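Local coordinates for uncharacterized protein (PDB 4FS7) that is of unknown function but, as an extracellular protein built of BspA-type leucine-rich repeats, probably binds other proteins, at residues N12-K15 and V20-S23; E165-P170 and G179-C184. One frame throughout, in Å; residues are numbered along the deposited sequence. Where two conformers were deposited one is given.

Contact 1: residues N12-K15 and V20-S23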
ATOM      1  N   ASN A  12      23.186 -13.171 -29.346  1.00 16.05           N
ATOM      2  CA  ASN A  12      24.355 -12.324 -29.270  1.00 16.74           C
ATOM      3  C   ASN A  12      25.492 -13.051 -28.545  1.00 17.13           C
ATOM      4  O   ASN A  12      25.265 -13.718 -27.541  1.00 17.33           O
ATOM      5  CB  ASN A  12      24.087 -11.010 -28.526  1.00 17.47           C
ATOM      6  CG  ASN A  12      23.106 -10.108 -29.224  1.00 21.65           C
ATOM      7  OD1 ASN A  12      22.648 -10.376 -30.314  1.00 26.82           O
ATOM      8  ND2 ASN A  12      22.684  -9.064 -28.513  1.00 30.96           N
ATOM      9  N   PHE A  13      26.711 -12.910 -29.043  1.00 19.74           N
ATOM     10  CA  PHE A  13      27.870 -13.409 -28.309  1.00 20.59           C
ATOM     11  C   PHE A  13      28.032 -12.668 -26.985  1.00 22.90           C
ATOM     12  O   PHE A  13      27.785 -11.441 -26.901  1.00 25.52           O
ATOM     13  CB  PHE A  13      29.156 -13.300 -29.140  1.00 22.38           C
ATOM     14  CG  PHE A  13      29.083 -14.050 -30.426  1.00 21.09           C
ATOM     15  CD1 PHE A  13      29.038 -15.430 -30.423  1.00 20.46           C
ATOM     16  CD2 PHE A  13      29.009 -13.387 -31.631  1.00 23.24           C
ATOM     17  CE1 PHE A  13      28.930 -16.152 -31.591  1.00 21.84           C
ATOM     18  CE2 PHE A  13      28.897 -14.090 -32.818  1.00 22.69           C
ATOM     19  CZ  PHE A  13      28.851 -15.493 -32.799  1.00 22.05           C
ATOM     20  N   THR A  14      28.400 -13.419 -25.953  1.00 23.28           N
ATOM     21  CA  THR A  14      28.678 -12.888 -24.615  1.00 24.06           C
ATOM     22  C   THR A  14      30.143 -13.119 -24.245  1.00 28.82           C
ATOM     23  O   THR A  14      30.847 -13.900 -24.906  1.00 30.83           O
ATOM     24  CB  THR A  14      27.651 -13.399 -23.525  1.00 25.96           C
ATOM     25  OG1 THR A  14      27.387 -14.815 -23.635  1.00 25.02           O
ATOM     26  CG2 THR A  14      26.321 -12.656 -23.687  1.00 26.36           C
ATOM     27  N   LYS A  15      30.622 -12.407 -23.224  1.00 30.63           N
ATOM     28  CA  LYS A  15      32.065 -12.334 -22.960  1.00 34.63           C
ATOM     29  C   LYS A  15      32.679 -13.693 -22.608  1.00 34.53           C
ATOM     30  O   LYS A  15      33.825 -13.969 -22.983  1.00 39.44           O
ATOM     31  CB  LYS A  15      32.364 -11.318 -21.844  1.00 35.87           C
ATOM     32  CG  LYS A  15      33.863 -11.132 -21.537  1.00 39.83           C
ATOM     33  N   VAL A  20      26.631 -17.689 -25.605  1.00 15.55           N
ATOM     34  CA  VAL A  20      25.726 -16.727 -26.202  1.00 14.58           C
ATOM     35  C   VAL A  20      24.563 -16.429 -25.260  1.00 14.29           C
ATOM     36  O   VAL A  20      24.257 -17.218 -24.330  1.00 13.98           O
ATOM     37  CB  VAL A  20      25.166 -17.185 -27.570  1.00 13.64           C
ATOM     38  CG1 VAL A  20      26.292 -17.257 -28.656  1.00 15.08           C
ATOM     39  CG2 VAL A  20      24.442 -18.510 -27.449  1.00 14.81           C
ATOM     40  N   GLU A  21      23.964 -15.274 -25.516  1.00 14.79           N
ATOM     41  CA  GLU A  21      22.708 -14.860 -24.873  0.50 13.52           C
ATOM     42  C   GLU A  21      21.611 -14.859 -25.929  1.00 13.52           C
ATOM     43  O   GLU A  21      21.819 -14.503 -27.094  1.00 15.53           O
ATOM     44  CB  GLU A  21      22.805 -13.447 -24.210  0.50 15.62           C
ATOM     45  CG  GLU A  21      22.899 -12.290 -25.253  0.50 14.12           C
ATOM     46  CD  GLU A  21      22.909 -10.839 -24.723  0.50 17.46           C
ATOM     47  OE1 GLU A  21      22.625 -10.579 -23.556  0.50 17.02           O
ATOM     48  OE2 GLU A  21      23.213  -9.946 -25.533  0.50 22.10           O
ATOM     49  N   VAL A  22      20.409 -15.246 -25.540  1.00 12.98           N
ATOM     50  CA  VAL A  22      19.229 -15.043 -26.371  1.00 13.17           C
ATOM     51  C   VAL A  22      18.934 -13.551 -26.424  1.00 14.33           C
ATOM     52  O   VAL A  22      18.819 -12.891 -25.399  1.00 15.31           O
ATOM     53  CB  VAL A  22      18.008 -15.746 -25.753  1.00 13.80           C
ATOM     54  CG1 VAL A  22      16.704 -15.421 -26.550  1.00 15.16           C
ATOM     55  CG2 VAL A  22      18.246 -17.255 -25.716  1.00 14.78           C
ATOM     56  N   SER A  23      18.870 -13.004 -27.627  1.00 15.03           N
ATOM     57  CA  SER A  23      18.648 -11.585 -27.798  1.00 15.99           C
ATOM     58  C   SER A  23      17.283 -11.237 -28.360  1.00 16.41           C
ATOM     59  O   SER A  23      16.942 -10.048 -28.415  1.00 22.12           O
ATOM     60  CB  SER A  23      19.767 -10.975 -28.604  1.00 18.80           C
ATOM     61  OG  SER A  23      19.750 -11.503 -29.904  1.00 20.93           O
TER
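The side-chain amide of Asn12 is met by two residues of the facing strand, Glu21 at its ND2 and Ser23 over one of its faces. In the conformer described, Asn12 ND2 donates to Glu21 OE2 at 3.2 Å; Glu21 also has a second conformer, so this bond is less certain. It is bent (137° at the hydrogen) and reaches the carboxylate on the anti side but tilted out of its plane, and OE2 lies off the amide plane as well. The two planes are turned 56° apart. Glu21 gets there with CG held between its own backbone N and carbonyl carbon (chi1 70°) and the chain extended beyond, which lays OE2 beside Asn12 CB too. Ser23 packs CB against the amide face and holds OG above Asn12 OD1, 3.1 Å away; Ser23 OG is hydrogen-bonded to Thr10 OG1, and OD1 takes a weak bond from Asp3 N. Beneath these groups runs the antiparallel beta hairpin of strands 9-13 and 19-25, near the N-terminus. Asn12 and Glu21 form a hydrogen-bonded pair, with Asn12 N to Glu21 O at 3.0 Å and Glu21 N to Asn12 O at 2.9 Å, whereas Phe13 and Val20 form the non-hydrogen-bonded pair that follows. Beyond, Thr14 crosses Glu21, its CG2 within 3.6 Å of Glu21 CB, while its hydroxyl is hydrogen-bonded to Thr19 OG1. Phe13 and Val20 lie side by side, Val20 CG1 reaching Phe13 CD1 obliquely at 3.7 Å. Tyr57 meets this ring too, and touches Val20 from strand 55-62.

Contact 2: residues E165-P170 and G179-C184; sequences EYVSLP and GLFSGC
Phe181 drives the end of its ring between Val167 and Leu169, two residues that point inward from the same side of strand 166-168 and its continuation. The evidence for close packing is concentrated at the far end of the ring. Phe181 CZ lies 3.9 Å from Val167 CG1, with Val167 CG2 close behind. Both methyls bear on the ring because Val167 CG1 sits between the backbone N and the carbonyl carbon (chi1 53°) while CG2 is opposite the backbone N. Val167 and Phe181 approach from opposite directions, and CG1 meets the ring obliquely. Leu169 is placed differently: its CD2 stands at the ring edge, near the ring plane, 4.1 Å from Phe181 CZ, and the two side chains slide past each other. One face of the ring is covered from within its own segment by Leu180 CG, 3.6 Å above the Phe181 plane and displaced toward the rim.

Away from this cluster the segments separate quickly. Even at Val167 and Phe181 the CA atoms are 10.0 Å apart, a gap spanned by side chains alone, and just 139 Å² is buried in all. Tyr166 and Ser168 direct their side chains to the other side of the strand, where both are more exposed. This is the cross-section of a leucine-rich-repeat solenoid: the short strand, parallel to strand 143-145, lines one side of the coil, and the loop after strand 175-176 another, with two overlapping beta turns, type I Gly179-Ser182 and type II Phe181-Cys184. Ile144, Ile153 and Ile190 extend the apolar filling. Because the close approaches are all between aliphatic and aromatic carbons, residues 165-170 and 179-184 are held together by dispersion and burial of apolar surface, with no hydrogen bond from one segment to the other.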
ATOM      1  N   GLU A 165      -4.426 -14.098  -4.798  1.00 11.47           N
ATOM      2  CA  GLU A 165      -5.153 -14.449  -3.613  1.00 12.45           C
ATOM      3  C   GLU A 165      -4.299 -15.041  -2.518  1.00 11.98           C
ATOM      4  O   GLU A 165      -4.735 -15.130  -1.372  1.00 15.44           O
ATOM      5  CB  GLU A 165      -6.268 -15.456  -3.950  1.00 13.14           C
ATOM      6  CG  GLU A 165      -7.351 -14.943  -4.902  1.00 18.62           C
ATOM      7  CD  GLU A 165      -8.491 -15.928  -5.106  1.00 23.69           C
ATOM      8  OE1 GLU A 165      -8.897 -16.605  -4.144  1.00 26.61           O
ATOM      9  OE2 GLU A 165      -9.001 -15.986  -6.227  1.00 29.68           O
ATOM     10  N   TYR A 166      -3.080 -15.472  -2.837  1.00 12.50           N
ATOM     11  CA  TYR A 166      -2.231 -16.084  -1.841  1.00 12.02           C
ATOM     12  C   TYR A 166      -0.810 -15.672  -2.134  1.00 12.43           C
ATOM     13  O   TYR A 166      -0.333 -15.855  -3.269  1.00 13.03           O
ATOM     14  CB  TYR A 166      -2.344 -17.587  -1.877  1.00 13.83           C
ATOM     15  CG  TYR A 166      -1.401 -18.197  -0.879  1.00 13.75           C
ATOM     16  CD1 TYR A 166      -1.700 -18.171   0.487  1.00 16.86           C
ATOM     17  CD2 TYR A 166      -0.157 -18.709  -1.277  1.00 15.98           C
ATOM     18  CE1 TYR A 166      -0.841 -18.715   1.423  1.00 18.17           C
ATOM     19  CE2 TYR A 166       0.720 -19.244  -0.332  1.00 16.96           C
ATOM     20  CZ  TYR A 166       0.379 -19.245   1.004  1.00 16.36           C
ATOM     21  OH  TYR A 166       1.270 -19.763   1.903  1.00 20.15           O
ATOM     22  N   VAL A 167      -0.098 -15.149  -1.133  1.00 11.50           N
ATOM     23  CA  VAL A 167       1.344 -14.911  -1.246  1.00 12.20           C
ATOM     24  C   VAL A 167       2.058 -15.332   0.024  1.00 12.20           C
ATOM     25  O   VAL A 167       1.605 -15.011   1.102  1.00 14.38           O
ATOM     26  CB  VAL A 167       1.660 -13.439  -1.626  1.00 15.21           C
ATOM     27  CG1 VAL A 167       1.009 -12.448  -0.699  1.00 18.08           C
ATOM     28  CG2 VAL A 167       3.160 -13.207  -1.727  1.00 16.86           C
ATOM     29  N   SER A 168       3.131 -16.102  -0.123  1.00 11.46           N
ATOM     30  CA  SER A 168       4.007 -16.480   0.970  1.00 11.81           C
ATOM     31  C   SER A 168       5.317 -15.721   0.863  1.00 11.40           C
ATOM     32  O   SER A 168       6.140 -16.041   0.007  1.00 12.91           O
ATOM     33  CB  SER A 168       4.231 -17.985   0.954  1.00 14.05           C
ATOM     34  OG  SER A 168       5.129 -18.332   2.010  1.00 16.80           O
ATOM     35  N   LEU A 169       5.514 -14.719   1.701  1.00 12.69           N
ATOM     36  CA  LEU A 169       6.721 -13.904   1.775  1.00 11.96           C
ATOM     37  C   LEU A 169       7.793 -14.639   2.561  1.00 13.22           C
ATOM     38  O   LEU A 169       7.474 -15.477   3.390  1.00 15.66           O
ATOM     39  CB  LEU A 169       6.425 -12.561   2.442  1.00 13.09           C
ATOM     40  CG  LEU A 169       5.585 -11.580   1.636  1.00 14.11           C
ATOM     41  CD1 LEU A 169       5.046 -10.469   2.520  1.00 14.55           C
ATOM     42  CD2 LEU A 169       6.419 -11.006   0.473  1.00 17.15           C
ATOM     43  N   PRO A 170       9.081 -14.332   2.333  1.00 12.55           N
ATOM     44  CA  PRO A 170      10.121 -14.954   3.143  1.00 14.03           C
ATOM     45  C   PRO A 170       9.945 -14.531   4.598  1.00 13.15           C
ATOM     46  O   PRO A 170       9.800 -13.341   4.911  1.00 14.00           O
ATOM     47  CB  PRO A 170      11.418 -14.373   2.552  1.00 13.78           C
ATOM     48  CG  PRO A 170      11.044 -13.906   1.188  1.00 15.52           C
ATOM     49  CD  PRO A 170       9.642 -13.415   1.329  1.00 14.00           C
ATOM     50  N   GLY A 179       4.624   0.151  -2.338  1.00  9.62           N
ATOM     51  CA  GLY A 179       3.686  -0.285  -3.349  1.00  9.57           C
ATOM     52  C   GLY A 179       3.771  -1.749  -3.705  1.00  9.44           C
ATOM     53  O   GLY A 179       3.192  -2.137  -4.719  1.00  9.69           O
ATOM     54  N   LEU A 180       4.357  -2.576  -2.843  1.00  9.38           N
ATOM     55  CA  LEU A 180       4.614  -3.976  -3.190  1.00  9.22           C
ATOM     56  C   LEU A 180       3.416  -4.720  -3.708  1.00  9.71           C
ATOM     57  O   LEU A 180       3.514  -5.476  -4.700  1.00 10.38           O
ATOM     58  CB  LEU A 180       5.140  -4.687  -1.968  1.00 11.02           C
ATOM     59  CG  LEU A 180       5.573  -6.129  -2.126  1.00 11.27           C
ATOM     60  CD1 LEU A 180       6.601  -6.301  -3.224  1.00 12.95           C
ATOM     61  CD2 LEU A 180       6.156  -6.631  -0.788  1.00 12.90           C
ATOM     62  N   PHE A 181       2.256  -4.547  -3.051  1.00  8.90           N
ATOM     63  CA  PHE A 181       1.020  -5.197  -3.437  1.00  9.43           C
ATOM     64  C   PHE A 181      -0.078  -4.190  -3.841  1.00 10.69           C
ATOM     65  O   PHE A 181      -1.280  -4.484  -3.772  1.00 12.58           O
ATOM     66  CB  PHE A 181       0.491  -6.110  -2.321  1.00 10.71           C
ATOM     67  CG  PHE A 181       1.428  -7.216  -1.976  1.00 10.36           C
ATOM     68  CD1 PHE A 181       1.592  -8.270  -2.839  1.00 11.85           C
ATOM     69  CD2 PHE A 181       2.206  -7.199  -0.832  1.00 11.10           C
ATOM     70  CE1 PHE A 181       2.452  -9.277  -2.566  1.00 12.53           C
ATOM     71  CE2 PHE A 181       3.055  -8.219  -0.553  1.00 13.94           C
ATOM     72  CZ  PHE A 181       3.189  -9.257  -1.427  1.00 14.32           C
ATOM     73  N   SER A 182       0.322  -3.002  -4.269  1.00 10.46           N
ATOM     74  CA  SER A 182      -0.636  -1.952  -4.624  0.50 10.68           C
ATOM     75  C   SER A 182      -1.568  -2.473  -5.712  1.00 11.14           C
ATOM     76  O   SER A 182      -1.101  -2.960  -6.720  1.00 13.48           O
ATOM     77  CB  SER A 182       0.094  -0.732  -5.146  0.50  9.73           C
ATOM     78  OG  SER A 182      -0.838   0.311  -5.427  0.50 12.65           O
ATOM     79  N   GLY A 183      -2.851  -2.354  -5.523  1.00 10.45           N
ATOM     80  CA  GLY A 183      -3.777  -2.769  -6.534  1.00 11.93           C
ATOM     81  C   GLY A 183      -4.098  -4.254  -6.669  1.00 11.41           C
ATOM     82  O   GLY A 183      -4.694  -4.693  -7.671  1.00 12.82           O
ATOM     83  N   CYS A 184      -3.736  -5.040  -5.661  1.00 10.68           N
ATOM     84  CA  CYS A 184      -4.041  -6.465  -5.633  1.00 10.63           C
ATOM     85  C   CYS A 184      -5.434  -6.654  -5.036  1.00 10.73           C
ATOM     86  O   CYS A 184      -5.620  -7.004  -3.876  1.00 11.57           O
ATOM     87  CB  CYS A 184      -3.007  -7.262  -4.848  1.00 10.70           C
ATOM     88  SG  CYS A 184      -1.390  -7.301  -5.734  1.00 12.18           S
TER

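Contact 1 is a surface contact near the N-terminus, its centre 39 Å from the chain centre; contact 2 is buried in the repeat region, 10 Å from that centre. They share no strand or loop, follow one another in sequence, and their nearest atoms are about 26 Å apart. Their chemistry follows their place. Residues 12-15 and 20-23 take in the adjoining strands of a hairpin and the start of its turn, joined by backbone hydrogen bonds and a polar side-chain cluster, with 328 Å² buried. Residues 165-170 and 179-184 instead belong to different sides of the solenoid, linked by apolar side chains across a wider backbone gap and burying less than half that area.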